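Local coordinates for prophage pi2 protein 01, integrase (Lactococcus lactis, PDB 3LYS) that probably binds DNA during site-specific recombination as a phage-family integrase, of which this is the helical N-terminal, core-binding part, at residues Glu26-Tyr29 and Lys30-Gln34. The protein carries 1 engineered substitution. Numbering follows the deposited sequence.
Sequences EMTY and KGYEQ
The first two turns of helix 26-42 are joined by an i+4 to i backbone bond from Glu-33 N to Tyr-29 O, 3.1 Å long and nearly in line with the carbonyl, and by an i+3 to i bond from Gly-31 N to Thr-28 O, whose donor sits above the carbonyl plane; the bond from Lys-30 N to Glu-26 O is weak. The same four-residue spacing brings Glu-33 against Tyr-29. The tyrosine ring lies beside the next turn because chi1 (-172°) sets CG trans to the main-chain nitrogen, and Tyr-29 CD2 comes 3.6 Å from Glu-33 CD. The two side chains cross at about a right angle, and the carboxylate plane is tilted 39° from that of the ring. One turn after Thr-28, Tyr-32 presents its ring edge to the threonine carbonyl, with CD1 3.6 Å from Thr-28 O. Thr-28 OG1 is hydrogen-bonded to Asp-25 OD1, just before the helix. Tyr-29, Tyr-32 and Glu-33 also touch Met-16 of helix 8-19, so this side of the helix packs within the core-binding domain. Glu-26 OE1 is 4.6 Å from Glu-33 OE2 and 5.2 Å from Lys-30 NZ, short of a salt bridge; the lysine may still partly offset the repulsion between the two carboxylates.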
loop_
_atom_site.group_PDB
_atom_site.type_symbol
_atom_site.label_atom_id
_atom_site.label_comp_id
_atom_site.label_asym_id
_atom_site.label_seq_id
_atom_site.Cartn_x
_atom_site.Cartn_y
_atom_site.Cartn_z
ATOM N N GLU A 26 -5.850 13.862 12.510
ATOM C CA GLU A 26 -5.072 12.987 13.382
ATOM C C GLU A 26 -5.620 11.566 13.430
ATOM O O GLU A 26 -4.874 10.593 13.325
ATOM C CB GLU A 26 -5.027 13.558 14.802
ATOM C CG GLU A 26 -4.364 12.643 15.824
ATOM C CD GLU A 26 -3.030 12.097 15.343
ATOM O OE1 GLU A 26 -2.978 10.911 14.939
ATOM O OE2 GLU A 26 -2.038 12.861 15.357
HETATM N N MSE A 27 -6.928 11.451 13.601
HETATM C CA MSE A 27 -7.557 10.141 13.669
HETATM C C MSE A 27 -7.417 9.437 12.326
HETATM O O MSE A 27 -7.399 8.213 12.259
HETATM C CB MSE A 27 -9.039 10.286 14.029
HETATM C CG MSE A 27 -9.661 9.046 14.670
HETATM SE SE MSE A 27 -8.625 8.364 16.188
HETATM C CE MSE A 27 -8.368 9.992 17.217
ATOM N N THR A 28 -7.311 10.222 11.260
ATOM C CA THR A 28 -7.183 9.669 9.926
ATOM C C THR A 28 -5.758 9.200 9.659
ATOM O O THR A 28 -5.536 8.230 8.940
ATOM C CB THR A 28 -7.588 10.701 8.871
ATOM O OG1 THR A 28 -8.919 11.154 9.145
ATOM C CG2 THR A 28 -7.530 10.092 7.476
ATOM N N TYR A 29 -4.792 9.887 10.248
ATOM C CA TYR A 29 -3.406 9.510 10.059
ATOM C C TYR A 29 -3.173 8.139 10.679
ATOM O O TYR A 29 -2.296 7.389 10.251
ATOM C CB TYR A 29 -2.476 10.532 10.710
ATOM C CG TYR A 29 -1.008 10.322 10.401
ATOM C CD1 TYR A 29 -0.504 10.560 9.126
ATOM C CD2 TYR A 29 -0.118 9.919 11.391
ATOM C CE1 TYR A 29 0.854 10.408 8.843
ATOM C CE2 TYR A 29 1.244 9.768 11.121
ATOM C CZ TYR A 29 1.721 10.017 9.847
ATOM O OH TYR A 29 3.068 9.897 9.603
ATOM N N LYS A 30 -3.961 7.815 11.696
ATOM C CA LYS A 30 -3.832 6.531 12.364
ATOM C C LYS A 30 -3.921 5.427 11.320
ATOM O O LYS A 30 -3.202 4.432 11.391
ATOM C CB LYS A 30 -4.950 6.365 13.397
ATOM C CG LYS A 30 -4.779 7.177 14.689
ATOM C CD LYS A 30 -3.634 6.625 15.546
ATOM C CE LYS A 30 -3.621 7.214 16.958
ATOM N NZ LYS A 30 -4.883 6.930 17.715
ATOM N N GLY A 31 -4.803 5.628 10.344
ATOM C CA GLY A 31 -5.002 4.650 9.290
ATOM C C GLY A 31 -3.739 4.349 8.518
ATOM O O GLY A 31 -3.416 3.187 8.255
ATOM N N TYR A 32 -3.021 5.399 8.144
ATOM C CA TYR A 32 -1.786 5.228 7.399
ATOM C C TYR A 32 -0.737 4.525 8.252
ATOM O O TYR A 32 0.063 3.744 7.739
ATOM C CB TYR A 32 -1.264 6.585 6.915
ATOM C CG TYR A 32 -2.129 7.219 5.841
ATOM C CD1 TYR A 32 -3.396 7.735 6.143
ATOM C CD2 TYR A 32 -1.694 7.278 4.515
ATOM C CE1 TYR A 32 -4.206 8.291 5.150
ATOM C CE2 TYR A 32 -2.499 7.828 3.519
ATOM C CZ TYR A 32 -3.749 8.331 3.847
ATOM O OH TYR A 32 -4.542 8.881 2.873
ATOM N N GLU A 33 -0.741 4.786 9.551
ATOM C CA GLU A 33 0.232 4.144 10.416
ATOM C C GLU A 33 -0.067 2.653 10.451
ATOM O O GLU A 33 0.850 1.832 10.468
ATOM C CB GLU A 33 0.160 4.731 11.818
ATOM C CG GLU A 33 0.063 6.238 11.844
ATOM C CD GLU A 33 0.523 6.823 13.162
ATOM O OE1 GLU A 33 1.759 6.870 13.397
ATOM O OE2 GLU A 33 -0.351 7.227 13.969
ATOM N N GLN A 34 -1.358 2.318 10.451
ATOM C CA GLN A 34 -1.816 0.924 10.468
ATOM C C GLN A 34 -1.433 0.255 9.160
ATOM O O GLN A 34 -0.849 -0.828 9.133
ATOM C CB GLN A 34 -3.338 0.852 10.632
ATOM C CG GLN A 34 -3.881 -0.572 10.655
ATOM C CD GLN A 34 -3.299 -1.406 11.796
ATOM O OE1 GLN A 34 -3.652 -1.223 12.964
ATOM N NE2 GLN A 34 -2.391 -2.316 11.458
#